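Local coordinates for type II secretion chaperone CpaB (Acinetobacter nosocomialis M2, PDB 6O38), which is a type II secretion chaperone that binds the secreted metalloprotease CpaA in a complex that probably readies it for export, at residues I101-P106 with R113-F118; I43-V48 with M68-D73. All coordinates share one frame; numbering follows the deposited sequence.

Contact 1: I101-P106 with R113-F118; sequences IVEIEP and RWTGRF
Ile101-Pro106 and Arg113-Phe118 form the two arms of an antiparallel beta hairpin, their axes 4.4 Å apart at closest and their directions 162° apart. A classic beta bulge breaks the regular pairing: Val102 and Glu103 both face Thr115, whose O takes a bond from Val102 N at 2.7 Å and a weak one from Glu103 N. Beyond the bulge Glu105 and Arg113 make a reciprocal pair, with Arg113 N reaching Glu105 O at 2.9 Å. On one face of the sheet Ile104 meets Trp114. With CG1 beside the backbone N (chi1 -52°), Ile104 sets CG2 over the five-membered ring, a CH-pi contact 4.0 Å from its centroid, while Ile101 CG2 comes to the ring edge. The other face carries Glu103, Glu105, Arg113 and Thr115, with Glu103 CB 4.0 Å from Thr115 CB. This face turns to the CpaA chain: Arg113 NH1 forms a salt bridge with Glu400 of CpaA, and Glu105 packs on Ser290 of CpaA. Next to the bulge, Val102 CG2 sits between its own N and carbonyl carbon and lies beside Thr115 O.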
ATOM      1  N   ILE G 101      -2.148  15.938   6.380  1.00 65.46           N
ATOM      2  CA  ILE G 101      -2.248  15.413   7.736  1.00 66.87           C
ATOM      3  C   ILE G 101      -3.712  15.359   8.145  1.00 68.70           C
ATOM      4  O   ILE G 101      -4.444  16.351   8.024  1.00 70.50           O
ATOM      5  CB  ILE G 101      -1.431  16.274   8.711  1.00 69.03           C
ATOM      6  CG1 ILE G 101       0.032  16.351   8.268  1.00 67.62           C
ATOM      7  CG2 ILE G 101      -1.533  15.720  10.124  1.00 70.75           C
ATOM      8  CD1 ILE G 101       0.761  15.029   8.333  1.00 65.56           C
ATOM      9  N   VAL G 102      -4.150  14.200   8.628  1.00 68.57           N
ATOM     10  CA  VAL G 102      -5.531  14.028   9.059  1.00 70.69           C
ATOM     11  C   VAL G 102      -5.660  13.753  10.549  1.00 73.25           C
ATOM     12  O   VAL G 102      -6.771  13.880  11.090  1.00 75.97           O
ATOM     13  CB  VAL G 102      -6.231  12.911   8.256  1.00 69.16           C
ATOM     14  CG1 VAL G 102      -6.108  13.163   6.763  1.00 66.90           C
ATOM     15  CG2 VAL G 102      -5.663  11.547   8.627  1.00 67.90           C
ATOM     16  N   GLU G 103      -4.582  13.395  11.244  1.00 72.83           N
ATOM     17  CA  GLU G 103      -4.698  12.957  12.628  1.00 75.22           C
ATOM     18  C   GLU G 103      -3.342  13.075  13.309  1.00 75.14           C
ATOM     19  O   GLU G 103      -2.344  12.562  12.797  1.00 72.48           O
ATOM     20  CB  GLU G 103      -5.208  11.514  12.688  1.00 74.59           C
ATOM     21  CG  GLU G 103      -5.953  11.152  13.958  1.00 77.98           C
ATOM     22  CD  GLU G 103      -6.689   9.832  13.830  1.00 77.83           C
ATOM     23  OE1 GLU G 103      -6.208   8.953  13.084  1.00 74.98           O
ATOM     24  OE2 GLU G 103      -7.755   9.679  14.463  1.00 80.91           O
ATOM     25  N   ILE G 104      -3.313  13.751  14.454  1.00 78.40           N
ATOM     26  CA  ILE G 104      -2.118  13.878  15.282  1.00 79.16           C
ATOM     27  C   ILE G 104      -2.452  13.314  16.653  1.00 81.95           C
ATOM     28  O   ILE G 104      -3.375  13.798  17.319  1.00 85.31           O
ATOM     29  CB  ILE G 104      -1.639  15.334  15.385  1.00 81.08           C
ATOM     30  CG1 ILE G 104      -1.498  15.953  13.993  1.00 78.78           C
ATOM     31  CG2 ILE G 104      -0.321  15.402  16.139  1.00 81.86           C
ATOM     32  CD1 ILE G 104      -1.006  17.380  14.010  1.00 80.84           C
ATOM     33  N   GLU G 105      -1.706  12.296  17.075  1.00 80.86           N
ATOM     34  CA  GLU G 105      -2.053  11.540  18.270  1.00 83.23           C
ATOM     35  C   GLU G 105      -0.824  11.341  19.162  1.00 83.92           C
ATOM     36  O   GLU G 105       0.163  10.723  18.714  1.00 81.13           O
ATOM     37  CB  GLU G 105      -2.671  10.191  17.900  1.00 81.59           C
ATOM     38  CG  GLU G 105      -2.834   9.239  19.072  1.00 83.79           C
ATOM     39  CD  GLU G 105      -3.728   9.793  20.169  1.00 88.40           C
ATOM     40  OE1 GLU G 105      -4.591  10.650  19.876  1.00 89.78           O
ATOM     41  OE2 GLU G 105      -3.566   9.369  21.333  1.00 90.92           O
ATOM     42  N   PRO G 106      -0.839  11.845  20.391  1.00 87.80           N
ATOM     43  CA  PRO G 106       0.230  11.510  21.349  1.00 88.91           C
ATOM     44  C   PRO G 106       0.112  10.058  21.793  1.00 88.40           C
ATOM     45  O   PRO G 106      -0.892   9.656  22.387  1.00 90.66           O
ATOM     46  CB  PRO G 106      -0.017  12.479  22.511  1.00 93.82           C
ATOM     47  CG  PRO G 106      -1.471  12.813  22.417  1.00 95.59           C
ATOM     48  CD  PRO G 106      -1.798  12.818  20.948  1.00 91.73           C
ATOM     49  N   ARG G 113       2.396  10.452  16.932  1.00 69.48           N
ATOM     50  CA  ARG G 113       2.159   9.843  15.629  1.00 67.21           C
ATOM     51  C   ARG G 113       1.322  10.777  14.768  1.00 65.35           C
ATOM     52  O   ARG G 113       0.255  11.231  15.194  1.00 65.17           O
ATOM     53  CB  ARG G 113       1.449   8.492  15.769  1.00 66.42           C
ATOM     54  CG  ARG G 113       1.341   7.727  14.459  1.00 64.69           C
ATOM     55  CD  ARG G 113       0.429   6.513  14.571  1.00 64.08           C
ATOM     56  NE  ARG G 113       0.364   5.968  15.925  1.00 65.79           N
ATOM     57  CZ  ARG G 113       1.089   4.938  16.350  1.00 67.58           C
ATOM     58  NH1 ARG G 113       1.943   4.340  15.530  1.00 68.18           N
ATOM     59  NH2 ARG G 113       0.965   4.505  17.597  1.00 68.94           N
ATOM     60  N   TRP G 114       1.808  11.060  13.564  1.00 67.52           N
ATOM     61  CA  TRP G 114       1.043  11.779  12.554  1.00 65.68           C
ATOM     62  C   TRP G 114       0.496  10.791  11.533  1.00 64.22           C
ATOM     63  O   TRP G 114       1.214   9.896  11.080  1.00 64.56           O
ATOM     64  CB  TRP G 114       1.901  12.829  11.843  1.00 65.97           C
ATOM     65  CG  TRP G 114       2.264  14.008  12.690  1.00 67.28           C
ATOM     66  CD1 TRP G 114       1.634  15.217  12.723  1.00 67.78           C
ATOM     67  CD2 TRP G 114       3.359  14.100  13.610  1.00 69.40           C
ATOM     68  NE1 TRP G 114       2.259  16.054  13.616  1.00 69.76           N
ATOM     69  CE2 TRP G 114       3.322  15.392  14.173  1.00 70.29           C
ATOM     70  CE3 TRP G 114       4.360  13.215  14.016  1.00 71.00           C
ATOM     71  CZ2 TRP G 114       4.249  15.819  15.121  1.00 72.32           C
ATOM     72  CZ3 TRP G 114       5.281  13.642  14.958  1.00 73.08           C
ATOM     73  CH2 TRP G 114       5.218  14.931  15.499  1.00 73.63           C
ATOM     74  N   THR G 115      -0.776  10.953  11.178  1.00 64.25           N
ATOM     75  CA  THR G 115      -1.419  10.130  10.164  1.00 62.91           C
ATOM     76  C   THR G 115      -1.989  11.022   9.070  1.00 62.22           C
ATOM     77  O   THR G 115      -2.570  12.074   9.354  1.00 63.11           O
ATOM     78  CB  THR G 115      -2.532   9.267  10.772  1.00 62.90           C
ATOM     79  OG1 THR G 115      -2.008   8.522  11.879  1.00 64.05           O
ATOM     80  CG2 THR G 115      -3.083   8.297   9.739  1.00 62.01           C
ATOM     81  N   GLY G 116      -1.808  10.604   7.816  1.00 61.03           N
ATOM     82  CA  GLY G 116      -2.310  11.363   6.689  1.00 60.90           C
ATOM     83  C   GLY G 116      -2.732  10.462   5.549  1.00 60.50           C
ATOM     84  O   GLY G 116      -2.409   9.273   5.513  1.00 59.97           O
ATOM     85  N   ARG G 117      -3.470  11.051   4.611  1.00 60.19           N
ATOM     86  CA  ARG G 117      -3.919  10.363   3.410  1.00 60.58           C
ATOM     87  C   ARG G 117      -3.439  11.106   2.170  1.00 60.19           C
ATOM     88  O   ARG G 117      -3.234  12.323   2.193  1.00 60.32           O
ATOM     89  CB  ARG G 117      -5.445  10.217   3.373  1.00 62.37           C
ATOM     90  CG  ARG G 117      -6.017   9.412   4.524  1.00 62.05           C
ATOM     91  CD  ARG G 117      -7.389   8.859   4.172  1.00 63.60           C
ATOM     92  NE  ARG G 117      -7.869   7.908   5.171  1.00 63.25           N
ATOM     93  CZ  ARG G 117      -7.664   6.597   5.103  1.00 62.61           C
ATOM     94  NH1 ARG G 117      -6.991   6.082   4.084  1.00 62.20           N
ATOM     95  NH2 ARG G 117      -8.133   5.797   6.052  1.00 62.52           N
ATOM     96  N   PHE G 118      -3.269  10.358   1.084  1.00 63.53           N
ATOM     97  CA  PHE G 118      -2.754  10.919  -0.156  1.00 62.58           C
ATOM     98  C   PHE G 118      -3.875  11.559  -0.967  1.00 63.74           C
ATOM     99  O   PHE G 118      -5.035  11.147  -0.899  1.00 65.63           O
ATOM    100  CB  PHE G 118      -2.049   9.836  -0.972  1.00 61.25           C
ATOM    101  CG  PHE G 118      -0.823   9.286  -0.304  1.00 60.77           C
ATOM    102  CD1 PHE G 118       0.348  10.022  -0.273  1.00 60.61           C
ATOM    103  CD2 PHE G 118      -0.843   8.040   0.301  1.00 60.97           C
ATOM    104  CE1 PHE G 118       1.480   9.526   0.346  1.00 60.93           C
ATOM    105  CE2 PHE G 118       0.287   7.537   0.922  1.00 60.90           C
ATOM    106  CZ  PHE G 118       1.450   8.283   0.943  1.00 60.93           C
TER

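Contact 2: I43-V48 with M68-D73. With SO4 (sulfate ion), chain B.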
ATOM      1  N   ILE G  43       8.100  18.855   1.372  1.00 76.55           N
ATOM      2  CA  ILE G  43       8.968  17.686   1.313  1.00 75.57           C
ATOM      3  C   ILE G  43       9.391  17.297   2.723  1.00 75.76           C
ATOM      4  O   ILE G  43       9.831  18.143   3.513  1.00 77.36           O
ATOM      5  CB  ILE G  43      10.185  17.969   0.420  1.00 75.78           C
ATOM      6  CG1 ILE G  43       9.761  18.056  -1.048  1.00 75.67           C
ATOM      7  CG2 ILE G  43      11.246  16.904   0.609  1.00 74.53           C
ATOM      8  CD1 ILE G  43      10.899  18.363  -1.997  1.00 75.82           C
ATOM      9  N   VAL G  44       9.260  16.013   3.045  1.00 73.18           N
ATOM     10  CA  VAL G  44       9.578  15.525   4.384  1.00 73.23           C
ATOM     11  C   VAL G  44      11.054  15.170   4.511  1.00 72.97           C
ATOM     12  O   VAL G  44      11.742  15.645   5.419  1.00 74.68           O
ATOM     13  CB  VAL G  44       8.678  14.322   4.733  1.00 70.93           C
ATOM     14  CG1 VAL G  44       8.866  13.930   6.183  1.00 70.90           C
ATOM     15  CG2 VAL G  44       7.225  14.654   4.456  1.00 70.79           C
ATOM     16  N   PHE G  45      11.565  14.330   3.613  1.00 71.50           N
ATOM     17  CA  PHE G  45      12.967  13.939   3.611  1.00 73.81           C
ATOM     18  C   PHE G  45      13.536  14.091   2.207  1.00 75.85           C
ATOM     19  O   PHE G  45      12.802  14.225   1.224  1.00 76.40           O
ATOM     20  CB  PHE G  45      13.152  12.500   4.117  1.00 72.95           C
ATOM     21  CG  PHE G  45      12.254  11.497   3.447  1.00 71.82           C
ATOM     22  CD1 PHE G  45      12.594  10.949   2.220  1.00 74.66           C
ATOM     23  CD2 PHE G  45      11.075  11.093   4.052  1.00 68.95           C
ATOM     24  CE1 PHE G  45      11.771  10.026   1.605  1.00 75.59           C
ATOM     25  CE2 PHE G  45      10.248  10.169   3.442  1.00 68.99           C
ATOM     26  CZ  PHE G  45      10.597   9.635   2.217  1.00 72.65           C
ATOM     27  N   ASN G  46      14.864  14.054   2.117  1.00 71.37           N
ATOM     28  CA  ASN G  46      15.575  14.276   0.866  1.00 74.85           C
ATOM     29  C   ASN G  46      16.592  13.167   0.638  1.00 77.24           C
ATOM     30  O   ASN G  46      17.263  12.729   1.576  1.00 77.03           O
ATOM     31  CB  ASN G  46      16.289  15.633   0.866  1.00 76.78           C
ATOM     32  CG  ASN G  46      15.323  16.798   0.865  1.00 75.36           C
ATOM     33  OD1 ASN G  46      14.389  16.841   0.067  1.00 74.33           O
ATOM     34  ND2 ASN G  46      15.543  17.751   1.764  1.00 76.26           N
ATOM     35  N   GLU G  47      16.704  12.723  -0.612  1.00 71.89           N
ATOM     36  CA  GLU G  47      17.712  11.739  -0.973  1.00 74.47           C
ATOM     37  C   GLU G  47      19.114  12.300  -0.758  1.00 77.59           C
ATOM     38  O   GLU G  47      19.343  13.512  -0.785  1.00 78.94           O
ATOM     39  CB  GLU G  47      17.561  11.309  -2.432  1.00 77.00           C
ATOM     40  CG  GLU G  47      16.596  10.167  -2.668  1.00 75.72           C
ATOM     41  CD  GLU G  47      17.047   9.267  -3.804  1.00 78.79           C
ATOM     42  OE1 GLU G  47      18.241   8.902  -3.837  1.00 80.83           O
ATOM     43  OE2 GLU G  47      16.209   8.923  -4.665  1.00 79.42           O
ATOM     44  N   VAL G  48      20.064  11.393  -0.551  1.00 79.84           N
ATOM     45  CA  VAL G  48      21.468  11.759  -0.419  1.00 84.39           C
ATOM     46  C   VAL G  48      22.346  10.531  -0.628  1.00 87.10           C
ATOM     47  O   VAL G  48      23.316  10.568  -1.387  1.00 91.49           O
ATOM     48  CB  VAL G  48      21.758  12.406   0.946  1.00 84.32           C
ATOM     49  CG1 VAL G  48      21.600  11.386   2.063  1.00 82.24           C
ATOM     50  CG2 VAL G  48      23.152  13.016   0.956  1.00 89.51           C
HETATM   51  N   MSE G  68      17.687   3.241   0.545  1.00 73.92           N
HETATM   52  CA  MSE G  68      17.920   4.588   0.043  1.00 74.59           C
HETATM   53  C   MSE G  68      18.174   5.562   1.190  1.00 73.39           C
HETATM   54  O   MSE G  68      17.269   5.868   1.966  1.00 70.60           O
HETATM   55  CB  MSE G  68      16.722   5.042  -0.792  1.00 73.52           C
HETATM   56  CG  MSE G  68      16.883   6.381  -1.478  1.00 74.79           C
HETATM   57 SE   MSE G  68      15.231   6.864  -2.387  0.47 74.10          SE
HETATM   58  CE  MSE G  68      14.048   6.843  -0.844  1.00 69.24           C
ATOM     59  N   VAL G  69      19.414   6.044   1.293  1.00 74.41           N
ATOM     60  CA  VAL G  69      19.784   6.933   2.386  1.00 74.53           C
ATOM     61  C   VAL G  69      19.127   8.293   2.188  1.00 73.13           C
ATOM     62  O   VAL G  69      19.076   8.824   1.071  1.00 74.22           O
ATOM     63  CB  VAL G  69      21.314   7.064   2.475  1.00 79.23           C
ATOM     64  CG1 VAL G  69      21.725   7.588   3.844  1.00 79.51           C
ATOM     65  CG2 VAL G  69      21.981   5.729   2.178  1.00 81.47           C
ATOM     66  N   ILE G  70      18.617   8.866   3.281  1.00 73.36           N
ATOM     67  CA  ILE G  70      17.912  10.140   3.237  1.00 72.86           C
ATOM     68  C   ILE G  70      18.310  10.992   4.434  1.00 75.04           C
ATOM     69  O   ILE G  70      18.735  10.489   5.476  1.00 76.95           O
ATOM     70  CB  ILE G  70      16.375   9.961   3.210  1.00 70.77           C
ATOM     71  CG1 ILE G  70      15.919   9.039   4.345  1.00 70.57           C
ATOM     72  CG2 ILE G  70      15.915   9.445   1.853  1.00 69.08           C
ATOM     73  CD1 ILE G  70      15.354   9.764   5.550  1.00 70.94           C
ATOM     74  N   LYS G  71      18.162  12.303   4.267  1.00 75.12           N
ATOM     75  CA  LYS G  71      18.322  13.261   5.351  1.00 76.85           C
ATOM     76  C   LYS G  71      16.947  13.745   5.792  1.00 75.61           C
ATOM     77  O   LYS G  71      16.040  13.903   4.970  1.00 73.77           O
ATOM     78  CB  LYS G  71      19.191  14.445   4.918  1.00 77.54           C
ATOM     79  CG  LYS G  71      19.491  15.430   6.038  1.00 79.55           C
ATOM     80  CD  LYS G  71      20.639  16.359   5.678  1.00 82.87           C
ATOM     81  CE  LYS G  71      20.997  17.260   6.849  1.00 86.39           C
ATOM     82  NZ  LYS G  71      22.224  18.060   6.587  1.00 90.77           N
ATOM     83  N   TYR G  72      16.795  13.977   7.094  1.00 77.14           N
ATOM     84  CA  TYR G  72      15.490  14.259   7.671  1.00 76.06           C
ATOM     85  C   TYR G  72      15.607  15.325   8.748  1.00 78.03           C
ATOM     86  O   TYR G  72      16.552  15.321   9.541  1.00 80.34           O
ATOM     87  CB  TYR G  72      14.872  12.982   8.252  1.00 75.08           C
ATOM     88  CG  TYR G  72      13.631  13.202   9.082  1.00 74.51           C
ATOM     89  CD1 TYR G  72      12.469  13.703   8.513  1.00 72.73           C
ATOM     90  CD2 TYR G  72      13.616  12.887  10.434  1.00 76.11           C
ATOM     91  CE1 TYR G  72      11.331  13.899   9.271  1.00 72.47           C
ATOM     92  CE2 TYR G  72      12.485  13.075  11.197  1.00 75.84           C
ATOM     93  CZ  TYR G  72      11.346  13.580  10.613  1.00 73.98           C
ATOM     94  OH  TYR G  72      10.220  13.765  11.376  1.00 73.99           O
ATOM     95  N   ASP G  73      14.642  16.237   8.765  1.00 79.49           N
ATOM     96  CA  ASP G  73      14.556  17.283   9.783  1.00 81.24           C
ATOM     97  C   ASP G  73      13.292  17.061  10.599  1.00 80.52           C
ATOM     98  O   ASP G  73      12.179  17.250  10.072  1.00 78.80           O
ATOM     99  CB  ASP G  73      14.551  18.670   9.141  1.00 81.61           C
ATOM    100  CG  ASP G  73      14.867  19.780  10.131  1.00 84.43           C
ATOM    101  OD1 ASP G  73      14.456  19.679  11.306  1.00 85.40           O
ATOM    102  OD2 ASP G  73      15.533  20.758   9.731  1.00 87.22           O
TER
HETATM  103  S   SO4 B 201       8.829  21.939  -0.877  0.72 80.91           S
HETATM  104  O1  SO4 B 201       9.474  21.153   0.171  0.72 76.80           O
HETATM  105  O2  SO4 B 201       8.183  23.104  -0.282  0.72 74.35           O
HETATM  106  O3  SO4 B 201       9.834  22.377  -1.841  0.72 79.79           O
HETATM  107  O4  SO4 B 201       7.829  21.118  -1.554  0.72 83.25           O
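Phe45, Val48 and Ile70 carry much of this antiparallel strand pair, in which the short strand 45-47, outermost within this chain, runs beside 68-72 at 138°. Phe45 CG stands between its backbone N and carbonyl carbon (chi1 50°), which brings the ring across the Ile70 side chain. There Phe45 CD1 lies 3.7 Å from Ile70 CG2, and the other branch, ending in Ile70 CD1, reaches Phe45 CB. Both residues are buried: Phe45 also packs on Met90 and Met141, Ile70 on Val161 and Ile154. Val48 holds CG1 between its own N and carbonyl carbon (chi1 68°), near Val69 O and 4.2 Å from Val69 CG1. Its backbone helps too, Val48 N bonding to Val69 O at 3.2 Å with the donor tilted from the Val69 carbonyl plane. Between these ends the hydrogen-bonded pair Asn46 and Lys71 fastens the strands, with Lys71 N 2.9 Å from Asn46 O and Asn46 N 3.1 Å from Lys71 O, both donors in the carbonyl plane. Val44 lies alongside Tyr72, its CG1 4.0 Å from Tyr72 CE1; the Tyr72 hydroxyl is hydrogen-bonded to Gln132. A sulfate ion, probably from the crystallisation liquor, accepts a bond from Ile43 N. Met68, a selenomethionine, runs extended as far as SE and crosses Glu47 at about a right angle, with Glu47 CG 3.6 Å from Met68 SE.

How the contacts relate
Contact 2 closes along the chain before contact 1 opens, yet both belong to the same antiparallel sheet. Their centres are about 20 Å apart on opposite sides of the chain's centre, and their nearest atoms, about 6 Å apart, do not touch. Within this chain, strand 45-47 of contact 2 is outermost on one side; the hairpin of contact 1 lies near the other, with only strand 85-90 beyond it. Gln132, on the strand next to the hairpin, ties them indirectly: Trp114 packs on it and Tyr72 bonds to it. The sulfate lies at contact 2, on Ile43 N. Both contacts reach CpaA, contact 1 through three residues and contact 2 through Glu47, which packs on Asn35 of CpaA.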